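Local coordinates for Exo-poly-alpha-D-galacturonosidase (Thermotoga maritima, PDB 3JUR), which probably hydrolyses polygalacturonate, working from chain ends as a hyperthermoactive exopolygalacturonase of glycoside hydrolase family 28, at residues 126-131 with 200-205; 18-23 with 225-230; 59-64 with 79-84; 192-197 with 215-220. All coordinates share one frame; numbering follows the deposited sequence.

Contact 1 of 4, residues 126-131 with 200-205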
loop_
_atom_site.group_PDB
_atom_site.type_symbol
_atom_site.label_atom_id
_atom_site.label_comp_id
_atom_site.label_asym_id
_atom_site.label_seq_id
_atom_site.Cartn_x
_atom_site.Cartn_y
_atom_site.Cartn_z
ATOM N N ALA D 126 -10.653 -47.967 -16.702
ATOM C CA ALA D 126 -9.779 -47.357 -15.698
ATOM C C ALA D 126 -8.305 -47.666 -15.917
ATOM O O ALA D 126 -7.949 -48.743 -16.401
ATOM C CB ALA D 126 -10.204 -47.776 -14.295
ATOM N N ILE D 127 -7.454 -46.698 -15.575
ATOM C CA ILE D 127 -6.014 -46.920 -15.489
ATOM C C ILE D 127 -5.579 -46.562 -14.070
ATOM O O ILE D 127 -5.705 -45.413 -13.650
ATOM C CB ILE D 127 -5.240 -46.092 -16.535
ATOM C CG1 ILE D 127 -5.652 -46.506 -17.957
ATOM C CG2 ILE D 127 -3.730 -46.233 -16.328
ATOM C CD1 ILE D 127 -5.284 -45.482 -19.035
ATOM N N THR D 128 -5.089 -47.554 -13.332
ATOM C CA THR D 128 -4.797 -47.396 -11.905
ATOM C C THR D 128 -3.392 -47.919 -11.585
ATOM O O THR D 128 -2.702 -48.436 -12.469
ATOM C CB THR D 128 -5.848 -48.129 -11.013
ATOM O OG1 THR D 128 -5.687 -49.548 -11.133
ATOM C CG2 THR D 128 -7.275 -47.761 -11.409
ATOM N N GLY D 129 -2.976 -47.785 -10.328
ATOM C CA GLY D 129 -1.683 -48.298 -9.877
ATOM C C GLY D 129 -0.654 -47.200 -9.729
ATOM O O GLY D 129 -0.911 -46.057 -10.074
ATOM N N SER D 130 0.521 -47.547 -9.224
ATOM C CA SER D 130 1.554 -46.554 -8.961
ATOM C C SER D 130 2.756 -46.692 -9.900
ATOM O O SER D 130 3.846 -46.199 -9.597
ATOM C CB SER D 130 2.013 -46.657 -7.510
ATOM O OG SER D 130 2.613 -47.924 -7.296
ATOM N N GLY D 131 2.546 -47.337 -11.042
ATOM C CA GLY D 131 3.617 -47.574 -11.999
ATOM C C GLY D 131 3.767 -46.458 -13.012
ATOM O O GLY D 131 3.220 -45.373 -12.833
ATOM N N ASN D 200 -17.664 -42.999 -18.001
ATOM C CA ASN D 200 -17.169 -43.599 -16.748
ATOM C C ASN D 200 -15.712 -44.033 -16.860
ATOM O O ASN D 200 -15.407 -45.223 -17.033
ATOM C CB ASN D 200 -18.037 -44.786 -16.289
ATOM C CG ASN D 200 -19.524 -44.493 -16.350
ATOM O OD1 ASN D 200 -19.947 -43.341 -16.300
ATOM N ND2 ASN D 200 -20.326 -45.544 -16.464
ATOM N N VAL D 201 -14.820 -43.058 -16.760
ATOM C CA VAL D 201 -13.399 -43.278 -16.964
ATOM C C VAL D 201 -12.637 -42.789 -15.743
ATOM O O VAL D 201 -12.923 -41.715 -15.211
ATOM C CB VAL D 201 -12.898 -42.545 -18.238
ATOM C CG1 VAL D 201 -11.381 -42.555 -18.313
ATOM C CG2 VAL D 201 -13.501 -43.172 -19.497
ATOM N N LEU D 202 -11.674 -43.589 -15.303
ATOM C CA LEU D 202 -10.812 -43.232 -14.184
ATOM C C LEU D 202 -9.353 -43.409 -14.580
ATOM O O LEU D 202 -8.985 -44.436 -15.133
ATOM C CB LEU D 202 -11.141 -44.105 -12.966
ATOM C CG LEU D 202 -10.210 -44.093 -11.749
ATOM C CD1 LEU D 202 -10.170 -42.726 -11.088
ATOM C CD2 LEU D 202 -10.642 -45.151 -10.744
ATOM N N VAL D 203 -8.535 -42.397 -14.314
ATOM C CA VAL D 203 -7.085 -42.524 -14.417
ATOM C C VAL D 203 -6.500 -42.081 -13.083
ATOM O O VAL D 203 -6.708 -40.933 -12.655
ATOM C CB VAL D 203 -6.480 -41.651 -15.555
ATOM C CG1 VAL D 203 -4.940 -41.766 -15.579
ATOM C CG2 VAL D 203 -7.071 -42.018 -16.911
ATOM N N GLU D 204 -5.773 -42.978 -12.424
ATOM C CA GLU D 204 -5.233 -42.669 -11.102
ATOM C C GLU D 204 -3.872 -43.295 -10.840
ATOM O O GLU D 204 -3.534 -44.331 -11.410
ATOM C CB GLU D 204 -6.226 -43.060 -9.992
ATOM C CG GLU D 204 -6.525 -44.557 -9.880
ATOM C CD GLU D 204 -7.283 -44.923 -8.605
ATOM O OE1 GLU D 204 -7.369 -46.128 -8.281
ATOM O OE2 GLU D 204 -7.781 -44.010 -7.913
ATOM N N GLY D 205 -3.091 -42.642 -9.986
ATOM C CA GLY D 205 -1.870 -43.232 -9.445
ATOM C C GLY D 205 -0.632 -43.148 -10.322
ATOM O O GLY D 205 0.458 -42.873 -9.827
HETATM O O HOH W 1 3.711 -43.337 -9.914
#

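Contact 2 of 4, residues 18-23 with 225-230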
loop_
_atom_site.group_PDB
_atom_site.type_symbol
_atom_site.label_atom_id
_atom_site.label_comp_id
_atom_site.label_asym_id
_atom_site.label_seq_id
_atom_site.Cartn_x
_atom_site.Cartn_y
_atom_site.Cartn_z
ATOM N N VAL D 18 -20.316 -37.174 -10.969
ATOM C CA VAL D 18 -19.012 -37.792 -11.113
ATOM C C VAL D 18 -18.927 -38.990 -10.158
ATOM O O VAL D 18 -19.213 -38.862 -8.969
ATOM C CB VAL D 18 -17.872 -36.748 -10.881
ATOM C CG1 VAL D 18 -16.617 -37.395 -10.358
ATOM C CG2 VAL D 18 -17.584 -35.971 -12.160
ATOM N N ARG D 19 -18.582 -40.161 -10.694
ATOM C CA ARG D 19 -18.308 -41.340 -9.860
ATOM C C ARG D 19 -17.402 -42.362 -10.532
ATOM O O ARG D 19 -17.424 -42.513 -11.757
ATOM C CB ARG D 19 -19.592 -42.015 -9.342
ATOM C CG ARG D 19 -20.540 -42.526 -10.397
ATOM C CD ARG D 19 -21.513 -43.585 -9.823
ATOM N NE ARG D 19 -22.155 -43.179 -8.569
ATOM C CZ ARG D 19 -23.119 -42.265 -8.471
ATOM N NH1 ARG D 19 -23.567 -41.632 -9.548
ATOM N NH2 ARG D 19 -23.632 -41.966 -7.289
ATOM N N GLU D 20 -16.604 -43.039 -9.710
ATOM C CA GLU D 20 -15.716 -44.120 -10.144
ATOM C C GLU D 20 -16.452 -45.199 -10.942
ATOM O O GLU D 20 -17.594 -45.536 -10.613
ATOM C CB GLU D 20 -15.082 -44.790 -8.927
ATOM C CG GLU D 20 -13.917 -44.053 -8.300
ATOM C CD GLU D 20 -13.290 -44.850 -7.158
ATOM O OE1 GLU D 20 -13.185 -46.099 -7.262
ATOM O OE2 GLU D 20 -12.898 -44.221 -6.155
ATOM N N PRO D 21 -15.801 -45.753 -11.985
ATOM C CA PRO D 21 -16.410 -46.850 -12.735
ATOM C C PRO D 21 -16.461 -48.148 -11.929
ATOM O O PRO D 21 -15.514 -48.465 -11.201
ATOM C CB PRO D 21 -15.477 -47.018 -13.938
ATOM C CG PRO D 21 -14.168 -46.449 -13.499
ATOM C CD PRO D 21 -14.523 -45.321 -12.581
ATOM N N GLN D 22 -17.568 -48.878 -12.040
ATOM C CA GLN D 22 -17.622 -50.241 -11.526
ATOM C C GLN D 22 -16.761 -51.125 -12.428
ATOM O O GLN D 22 -16.891 -51.096 -13.653
ATOM C CB GLN D 22 -19.063 -50.771 -11.471
ATOM C CG GLN D 22 -19.881 -50.313 -10.255
ATOM C CD GLN D 22 -19.346 -50.851 -8.930
ATOM O OE1 GLN D 22 -19.304 -52.062 -8.702
ATOM N NE2 GLN D 22 -18.947 -49.944 -8.047
ATOM N N ILE D 23 -15.861 -51.879 -11.807
ATOM C CA ILE D 23 -15.006 -52.826 -12.516
ATOM C C ILE D 23 -15.252 -54.203 -11.913
ATOM O O ILE D 23 -15.082 -54.379 -10.703
ATOM C CB ILE D 23 -13.490 -52.446 -12.406
ATOM C CG1 ILE D 23 -13.210 -51.046 -12.986
ATOM C CG2 ILE D 23 -12.605 -53.515 -13.040
ATOM C CD1 ILE D 23 -13.399 -50.900 -14.501
ATOM N N ILE D 225 -12.663 -39.107 -14.190
ATOM C CA ILE D 225 -11.887 -38.772 -12.996
ATOM C C ILE D 225 -10.394 -39.013 -13.265
ATOM O O ILE D 225 -9.988 -40.106 -13.664
ATOM C CB ILE D 225 -12.336 -39.600 -11.756
ATOM C CG1 ILE D 225 -13.789 -39.295 -11.390
ATOM C CG2 ILE D 225 -11.424 -39.345 -10.562
ATOM C CD1 ILE D 225 -14.436 -40.345 -10.467
ATOM N N ILE D 226 -9.591 -37.976 -13.063
ATOM C CA ILE D 226 -8.140 -38.113 -13.109
ATOM C C ILE D 226 -7.612 -37.595 -11.784
ATOM O O ILE D 226 -7.808 -36.429 -11.423
ATOM C CB ILE D 226 -7.521 -37.375 -14.306
ATOM C CG1 ILE D 226 -8.111 -37.908 -15.613
ATOM C CG2 ILE D 226 -5.999 -37.554 -14.328
ATOM C CD1 ILE D 226 -8.113 -36.902 -16.735
ATOM N N ARG D 227 -6.959 -38.478 -11.043
ATOM C CA ARG D 227 -6.645 -38.194 -9.659
ATOM C C ARG D 227 -5.339 -38.862 -9.255
ATOM O O ARG D 227 -5.055 -39.982 -9.680
ATOM C CB ARG D 227 -7.846 -38.612 -8.786
ATOM C CG ARG D 227 -7.570 -39.531 -7.628
ATOM C CD ARG D 227 -8.416 -40.807 -7.727
ATOM N NE ARG D 227 -9.835 -40.610 -7.429
ATOM C CZ ARG D 227 -10.703 -41.591 -7.169
ATOM N NH1 ARG D 227 -10.319 -42.866 -7.156
ATOM N NH2 ARG D 227 -11.965 -41.295 -6.913
ATOM N N ASN D 228 -4.545 -38.151 -8.460
ATOM C CA ASN D 228 -3.268 -38.653 -7.933
ATOM C C ASN D 228 -2.297 -39.225 -8.976
ATOM O O ASN D 228 -1.592 -40.200 -8.713
ATOM C CB ASN D 228 -3.495 -39.640 -6.771
ATOM C CG ASN D 228 -4.177 -38.984 -5.581
ATOM O OD1 ASN D 228 -5.397 -39.093 -5.416
ATOM N ND2 ASN D 228 -3.400 -38.272 -4.761
ATOM N N ILE D 229 -2.259 -38.600 -10.148
ATOM C CA ILE D 229 -1.274 -38.949 -11.167
ATOM C C ILE D 229 -0.143 -37.919 -11.217
ATOM O O ILE D 229 -0.283 -36.801 -10.715
ATOM C CB ILE D 229 -1.904 -39.098 -12.578
ATOM C CG1 ILE D 229 -2.391 -37.749 -13.107
ATOM C CG2 ILE D 229 -3.019 -40.138 -12.577
ATOM C CD1 ILE D 229 -2.246 -37.604 -14.586
ATOM N N GLU D 230 0.982 -38.310 -11.807
ATOM C CA GLU D 230 2.045 -37.369 -12.087
ATOM C C GLU D 230 2.369 -37.322 -13.571
ATOM O O GLU D 230 2.656 -38.354 -14.179
ATOM C CB GLU D 230 3.309 -37.685 -11.288
ATOM C CG GLU D 230 4.397 -36.630 -11.519
ATOM C CD GLU D 230 5.707 -36.907 -10.809
ATOM O OE1 GLU D 230 5.786 -37.866 -10.013
ATOM O OE2 GLU D 230 6.661 -36.138 -11.043
#

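Contact 3 of 4, residues 59-64 with 79-84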
loop_
_atom_site.group_PDB
_atom_site.type_symbol
_atom_site.label_atom_id
_atom_site.label_comp_id
_atom_site.label_asym_id
_atom_site.label_seq_id
_atom_site.Cartn_x
_atom_site.Cartn_y
_atom_site.Cartn_z
ATOM N N GLY D 59 -15.100 -58.425 -18.392
ATOM C CA GLY D 59 -14.250 -57.368 -17.855
ATOM C C GLY D 59 -13.498 -57.748 -16.595
ATOM O O GLY D 59 -13.597 -58.874 -16.109
ATOM N N GLY D 60 -12.739 -56.795 -16.067
ATOM C CA GLY D 60 -11.943 -57.013 -14.866
ATOM C C GLY D 60 -10.639 -56.246 -14.893
ATOM O O GLY D 60 -10.488 -55.302 -15.674
ATOM N N ARG D 61 -9.701 -56.666 -14.042
ATOM C CA ARG D 61 -8.413 -55.996 -13.865
ATOM C C ARG D 61 -7.274 -56.748 -14.554
ATOM O O ARG D 61 -7.141 -57.965 -14.408
ATOM C CB ARG D 61 -8.088 -55.808 -12.368
ATOM C CG ARG D 61 -9.200 -55.123 -11.538
ATOM C CD ARG D 61 -8.816 -54.893 -10.059
ATOM N NE ARG D 61 -8.557 -56.141 -9.331
ATOM C CZ ARG D 61 -9.470 -56.848 -8.660
ATOM N NH1 ARG D 61 -10.738 -56.455 -8.601
ATOM N NH2 ARG D 61 -9.107 -57.958 -8.037
ATOM N N LEU D 62 -6.463 -56.012 -15.313
ATOM C CA LEU D 62 -5.236 -56.547 -15.901
ATOM C C LEU D 62 -4.055 -56.052 -15.071
ATOM O O LEU D 62 -3.774 -54.853 -15.029
ATOM C CB LEU D 62 -5.098 -56.127 -17.378
ATOM C CG LEU D 62 -3.777 -56.348 -18.141
ATOM C CD1 LEU D 62 -3.248 -57.774 -18.011
ATOM C CD2 LEU D 62 -3.909 -55.971 -19.608
ATOM N N ILE D 63 -3.374 -56.979 -14.406
ATOM C CA ILE D 63 -2.253 -56.624 -13.543
ATOM C C ILE D 63 -0.934 -56.643 -14.316
ATOM O O ILE D 63 -0.537 -57.670 -14.871
ATOM C CB ILE D 63 -2.191 -57.530 -12.277
ATOM C CG1 ILE D 63 -3.408 -57.267 -11.377
ATOM C CG2 ILE D 63 -0.891 -57.300 -11.493
ATOM C CD1 ILE D 63 -3.724 -58.394 -10.416
ATOM N N VAL D 64 -0.286 -55.483 -14.363
ATOM C CA VAL D 64 1.056 -55.338 -14.914
ATOM C C VAL D 64 2.021 -55.202 -13.732
ATOM O O VAL D 64 2.095 -54.135 -13.115
ATOM C CB VAL D 64 1.176 -54.083 -15.832
ATOM C CG1 VAL D 64 2.562 -53.998 -16.455
ATOM C CG2 VAL D 64 0.098 -54.083 -16.909
ATOM N N ASN D 79 -15.216 -52.039 -19.494
ATOM C CA ASN D 79 -15.135 -52.797 -18.229
ATOM C C ASN D 79 -13.739 -53.308 -17.875
ATOM O O ASN D 79 -13.592 -54.273 -17.111
ATOM C CB ASN D 79 -16.160 -53.945 -18.198
ATOM C CG ASN D 79 -17.577 -53.462 -18.408
ATOM O OD1 ASN D 79 -18.062 -52.580 -17.693
ATOM N ND2 ASN D 79 -18.249 -54.030 -19.396
ATOM N N ILE D 80 -12.724 -52.643 -18.422
ATOM C CA ILE D 80 -11.328 -53.023 -18.222
ATOM C C ILE D 80 -10.575 -52.002 -17.368
ATOM O O ILE D 80 -10.611 -50.789 -17.639
ATOM C CB ILE D 80 -10.587 -53.232 -19.580
ATOM C CG1 ILE D 80 -11.250 -54.340 -20.417
ATOM C CG2 ILE D 80 -9.089 -53.512 -19.370
ATOM C CD1 ILE D 80 -11.274 -55.733 -19.784
ATOM N N GLU D 81 -9.906 -52.506 -16.333
ATOM C CA GLU D 81 -8.972 -51.711 -15.543
ATOM C C GLU D 81 -7.543 -52.162 -15.833
ATOM O O GLU D 81 -7.196 -53.329 -15.627
ATOM C CB GLU D 81 -9.279 -51.840 -14.048
ATOM C CG GLU D 81 -8.349 -51.036 -13.124
ATOM C CD GLU D 81 -8.577 -51.345 -11.650
ATOM O OE1 GLU D 81 -9.752 -51.450 -11.235
ATOM O OE2 GLU D 81 -7.587 -51.483 -10.900
ATOM N N LEU D 82 -6.728 -51.241 -16.334
ATOM C CA LEU D 82 -5.313 -51.504 -16.540
ATOM C C LEU D 82 -4.541 -51.094 -15.280
ATOM O O LEU D 82 -4.338 -49.907 -15.027
ATOM C CB LEU D 82 -4.816 -50.752 -17.780
ATOM C CG LEU D 82 -3.359 -50.894 -18.234
ATOM C CD1 LEU D 82 -3.013 -52.325 -18.681
ATOM C CD2 LEU D 82 -3.056 -49.886 -19.345
ATOM N N HIS D 83 -4.129 -52.087 -14.491
ATOM C CA HIS D 83 -3.468 -51.845 -13.207
ATOM C C HIS D 83 -1.948 -51.944 -13.352
ATOM O O HIS D 83 -1.391 -53.034 -13.513
ATOM C CB HIS D 83 -4.009 -52.803 -12.139
ATOM C CG HIS D 83 -3.475 -52.550 -10.761
ATOM N ND1 HIS D 83 -3.786 -51.417 -10.035
ATOM C CD2 HIS D 83 -2.665 -53.291 -9.970
ATOM C CE1 HIS D 83 -3.178 -51.468 -8.863
ATOM N NE2 HIS D 83 -2.491 -52.594 -8.797
ATOM N N VAL D 84 -1.290 -50.784 -13.308
ATOM C CA VAL D 84 0.135 -50.673 -13.609
ATOM C C VAL D 84 0.987 -50.529 -12.345
ATOM O O VAL D 84 0.949 -49.484 -11.666
ATOM C CB VAL D 84 0.425 -49.484 -14.574
ATOM C CG1 VAL D 84 1.834 -49.597 -15.145
ATOM C CG2 VAL D 84 -0.592 -49.441 -15.704
#

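Contact 4 of 4, residues 192-197 with 215-220. Unlike the reference sequence in segment 215-220: Ile216 (reference Val).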
loop_
_atom_site.group_PDB
_atom_site.type_symbol
_atom_site.label_atom_id
_atom_site.label_comp_id
_atom_site.label_asym_id
_atom_site.label_seq_id
_atom_site.Cartn_x
_atom_site.Cartn_y
_atom_site.Cartn_z
ATOM N N PHE D 192 -0.989 -39.441 -26.156
ATOM C CA PHE D 192 -0.511 -40.549 -25.335
ATOM C C PHE D 192 -1.701 -41.421 -24.898
ATOM O O PHE D 192 -1.928 -42.487 -25.461
ATOM C CB PHE D 192 0.286 -40.035 -24.128
ATOM C CG PHE D 192 1.168 -41.072 -23.469
ATOM C CD1 PHE D 192 2.435 -40.717 -23.012
ATOM C CD2 PHE D 192 0.740 -42.389 -23.290
ATOM C CE1 PHE D 192 3.262 -41.655 -22.393
ATOM C CE2 PHE D 192 1.555 -43.333 -22.666
ATOM C CZ PHE D 192 2.823 -42.965 -22.221
ATOM N N VAL D 193 -2.457 -40.955 -23.904
ATOM C CA VAL D 193 -3.642 -41.671 -23.432
ATOM C C VAL D 193 -4.891 -40.966 -23.970
ATOM O O VAL D 193 -5.103 -39.782 -23.708
ATOM C CB VAL D 193 -3.686 -41.745 -21.870
ATOM C CG1 VAL D 193 -4.925 -42.501 -21.387
ATOM C CG2 VAL D 193 -2.415 -42.380 -21.306
ATOM N N GLN D 194 -5.707 -41.690 -24.733
ATOM C CA GLN D 194 -6.903 -41.101 -25.327
ATOM C C GLN D 194 -8.129 -41.975 -25.119
ATOM O O GLN D 194 -8.131 -43.157 -25.458
ATOM C CB GLN D 194 -6.697 -40.789 -26.818
ATOM C CG GLN D 194 -7.806 -39.924 -27.447
ATOM C CD GLN D 194 -7.510 -39.526 -28.891
ATOM O OE1 GLN D 194 -7.658 -40.324 -29.818
ATOM N NE2 GLN D 194 -7.097 -38.278 -29.082
ATOM N N PHE D 195 -9.154 -41.377 -24.519
ATOM C CA PHE D 195 -10.479 -41.969 -24.414
ATOM C C PHE D 195 -11.368 -41.198 -25.374
ATOM O O PHE D 195 -11.554 -39.986 -25.221
ATOM C CB PHE D 195 -11.018 -41.839 -22.982
ATOM C CG PHE D 195 -10.138 -42.475 -21.941
ATOM C CD1 PHE D 195 -10.264 -43.830 -21.638
ATOM C CD2 PHE D 195 -9.177 -41.719 -21.262
ATOM C CE1 PHE D 195 -9.445 -44.433 -20.684
ATOM C CE2 PHE D 195 -8.354 -42.313 -20.301
ATOM C CZ PHE D 195 -8.487 -43.678 -20.018
ATOM N N TYR D 196 -11.902 -41.892 -26.372
ATOM C CA TYR D 196 -12.723 -41.255 -27.402
ATOM C C TYR D 196 -14.182 -41.693 -27.289
ATOM O O TYR D 196 -14.500 -42.879 -27.447
ATOM C CB TYR D 196 -12.170 -41.564 -28.798
ATOM C CG TYR D 196 -12.294 -40.405 -29.753
ATOM C CD1 TYR D 196 -11.207 -39.561 -30.000
ATOM C CD2 TYR D 196 -13.502 -40.133 -30.392
ATOM C CE1 TYR D 196 -11.319 -38.479 -30.874
ATOM C CE2 TYR D 196 -13.627 -39.061 -31.267
ATOM C CZ TYR D 196 -12.536 -38.239 -31.507
ATOM O OH TYR D 196 -12.673 -37.174 -32.365
ATOM N N ARG D 197 -15.053 -40.723 -27.004
ATOM C CA ARG D 197 -16.490 -40.946 -26.805
ATOM C C ARG D 197 -16.766 -42.022 -25.742
ATOM O O ARG D 197 -17.508 -42.982 -25.981
ATOM C CB ARG D 197 -17.196 -41.284 -28.128
ATOM C CG ARG D 197 -17.023 -40.256 -29.246
ATOM C CD ARG D 197 -18.003 -40.525 -30.392
ATOM N NE ARG D 197 -17.782 -41.826 -31.026
ATOM C CZ ARG D 197 -17.549 -42.013 -32.326
ATOM N NH1 ARG D 197 -17.512 -40.984 -33.162
ATOM N NH2 ARG D 197 -17.368 -43.241 -32.796
ATOM N N CYS D 215 -0.685 -35.594 -23.208
ATOM C CA CYS D 215 -0.501 -36.736 -22.310
ATOM C C CYS D 215 -1.805 -37.463 -22.015
ATOM O O CYS D 215 -1.919 -38.657 -22.292
ATOM C CB CYS D 215 0.230 -36.340 -21.025
ATOM S SG CYS D 215 1.937 -35.767 -21.290
ATOM N N ILE D 216 -2.784 -36.752 -21.465
ATOM C CA ILE D 216 -4.101 -37.336 -21.204
ATOM C C ILE D 216 -5.194 -36.580 -21.953
ATOM O O ILE D 216 -5.462 -35.400 -21.673
ATOM C CB ILE D 216 -4.409 -37.416 -19.704
ATOM C CG1 ILE D 216 -3.360 -38.301 -19.016
ATOM C CG2 ILE D 216 -5.826 -37.956 -19.487
ATOM C CD1 ILE D 216 -3.660 -38.627 -17.575
ATOM N N HIS D 217 -5.825 -37.275 -22.897
ATOM C CA HIS D 217 -6.710 -36.629 -23.861
ATOM C C HIS D 217 -8.087 -37.296 -23.949
ATOM O O HIS D 217 -8.342 -38.072 -24.872
ATOM C CB HIS D 217 -6.011 -36.564 -25.233
ATOM C CG HIS D 217 -6.707 -35.702 -26.244
ATOM N ND1 HIS D 217 -6.457 -35.799 -27.597
ATOM C CD2 HIS D 217 -7.646 -34.737 -26.104
ATOM C CE1 HIS D 217 -7.211 -34.931 -28.245
ATOM N NE2 HIS D 217 -7.943 -34.274 -27.361
ATOM N N PRO D 218 -8.981 -37.005 -22.975
ATOM C CA PRO D 218 -10.354 -37.482 -23.113
ATOM C C PRO D 218 -11.122 -36.599 -24.089
ATOM O O PRO D 218 -11.025 -35.363 -24.022
ATOM C CB PRO D 218 -10.929 -37.362 -21.694
ATOM C CG PRO D 218 -10.084 -36.360 -21.000
ATOM C CD PRO D 218 -8.780 -36.223 -21.735
ATOM N N VAL D 219 -11.867 -37.234 -24.989
ATOM C CA VAL D 219 -12.582 -36.530 -26.048
ATOM C C VAL D 219 -14.028 -36.995 -26.064
ATOM O O VAL D 219 -14.296 -38.198 -26.058
ATOM C CB VAL D 219 -11.952 -36.787 -27.450
ATOM C CG1 VAL D 219 -12.668 -35.980 -28.533
ATOM C CG2 VAL D 219 -10.457 -36.475 -27.451
ATOM N N LEU D 220 -14.948 -36.035 -26.081
ATOM C CA LEU D 220 -16.388 -36.302 -26.185
ATOM C C LEU D 220 -16.833 -37.330 -25.150
ATOM O O LEU D 220 -17.703 -38.174 -25.402
ATOM C CB LEU D 220 -16.758 -36.724 -27.609
ATOM C CG LEU D 220 -16.639 -35.651 -28.694
ATOM C CD1 LEU D 220 -16.606 -36.286 -30.075
ATOM C CD2 LEU D 220 -17.786 -34.651 -28.585
#

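Contact 1 of 4, residues 126-131 with 200-205
Ile127 and Leu202 open a short parallel pairing of strands 126-128 and 201-204, whose axes approach to 4.6 Å and diverge by only 13°. Two backbone bonds define it. Ile127 N donates to Leu202 O at 2.8 Å (160° at the hydrogen), and Ile127 O accepts Glu204 N at 2.7 Å, so one residue uses both its amide and its carbonyl. Weaker CA-H...O contacts support these bonds, among them Ala126 CA to Leu202 O at 3.1 Å.

The closest side-chain packing joins Thr128 and Glu204, which run side by side in the same direction. With Glu204 CG set between its own N and carbonyl carbon (chi1 64°), its CG and OE1 run alongside the threonine methyl, Thr128 CG2 lying 3.5 Å from Glu204 OE1. Their polar ends look elsewhere: Thr128 OG1 bonds to Glu81 and His83, and Glu204 OE2 forms a salt bridge with Arg227. Apolar contact is lighter, with Ala126 CB 4.0 Å from Leu202 CB. Beyond the strands, a water donates to Ser130 O at 2.9 Å and to Gly205 O at 3.3 Å, spanning the two turns.

Ile127 and Val203 face strand 193-196 across the beta-helix interior, Pro21 touches Leu202, and strands 80-84 and 224-233 continue the pairing on either side.

Contact 2 of 4, residues 18-23 with 225-230
Glu20 reaches Arg227 from a loop that has no regular structure. From CB, its CG is turned opposite the carbonyl carbon (chi1 -79°) and passes 3.7 Å from Arg227 NH2, with Ile225 CD1 4.3 Å from the same Glu20 CG. The chain then runs extended, and Glu20 CD comes within 3.6 Å of Arg227 NH1. At the tip, OE2 alone takes both end nitrogens, Arg227 NH1 at 3.1 Å and Arg227 NH2 at 3.2 Å, and lies in the guanidinium plane: an end-on grip by two donors on one oxygen. The carboxylate plane stands 78° from the guanidinium, and NH1 meets OE2 from above it. Since NH1 also pairs with Glu204, a leucine replacing Arg227 would probably leave two carboxylates without their shared positive partner. Beside the salt bridge, Val18 CG1 packs 3.6 Å from Ile225 CG1, and Ile225 CD1 rests against the Glu20 backbone. Here the segment after helix 6-16 lies along the outside of the right-handed parallel beta-helix that family 28 enzymes adopt.

Contact 3 of 4, residues 59-64 with 79-84
Arg61 and Glu81 come alongside through different first torsions: Arg61 CG lies opposite its carbonyl carbon (chi1 -52°), while Glu81 CG is trans to its N (chi1 -180°). Their aliphatic lengths then run the same way, with Arg61 CG 3.7 Å from Glu81 OE1. The charged ends do not meet, Arg61 NE standing 5.0 Å from Glu81 OE2; the guanidinium pairs instead with Glu27 and the carboxylate with Thr128. On the other face, Leu82 CD1 sits 3.9 Å from Leu62 CD2 and 4.0 Å from Val64 CG2, one methyl touching both neighbours. Five backbone bonds, from Gly60 N to Asn79 O through Val64 N to His83 O, join the strands in parallel register. Gly59 suits its place because a CB there would run into Asn79 O and, at its backbone angles (phi 111°), into the preceding carbonyl oxygen as well. Strand 60-64 has strand 27-29 on its far edge, strand 80-84 pairs on its other edge with strand 125-128, and helix 44-57 packs against Leu62 and Ile80.

Contact 4 of 4, residues 192-197 with 215-220
Val219 is the bump that fits against Tyr196. Its CG1 methyl sits over one face of the tyrosine ring, 4.0 Å from the centroid and 23° off the ring normal, displaced toward the rim. The other methyl, CG2, lies over a face of the His217 ring, so one valine fills the hollow between two rings. At the edge of the Tyr196 ring, in its plane, is Gln194 CD. Gln194 lies alongside His217, and its CG passes 3.2 Å from His217 O. At the C-terminal end Arg197 CG runs beside Leu220 CB at 3.9 Å; at the N-terminal end Phe192 CB abuts Cys215 O at 3.2 Å.

The strands are parallel within 5°. Four good backbone bonds link them, including His217 N to Val193 O at 2.7 Å; a fifth, in the middle, Phe195 N to His217 O, is weak at 3.4 Å. Val193, Phe195, Ile216 and Pro218 face the opposite way, and Phe195 and Ile216 pack on strand 201-204. Losing the ring of Tyr196 to an alanine would probably uncover the Val219 methyl and leave Glu109 and Arg104 without the hydroxyl they share.

The Val193, Phe195, Ile216 and Pro218 face is apolar; the other mixes Val219 with buried polar groups that have hydrogen-bond partners, Gln194 OE1 on Thr103 and the His217 nitrogens on Ser191 and Glu244.

Contacts 1, 2 and 3 are neighbouring steps along one wall of the beta-helix: the centre of contact 1 lies about 6 Å from that of contact 2 and about 9 Å from that of contact 3. Strand 201-204 of contact 1 joins strand 224-233 of contact 2 by a probable hydrogen bond, Val203 N to Ile225 O, 2.8 Å. Contact 4 stands about 13 Å, centre to centre, from contact 1, across the interior, where Val203 CG2 meets Phe195 CE2 at 3.6 Å. Contacts 3 and 4 do not touch, their nearest atoms being about 7 Å apart. Ile23, in the loop of contact 2, also packs on Glu81 of contact 3. All four join strands or the N-terminal segment of the beta-helix, and none by itself locates the active site.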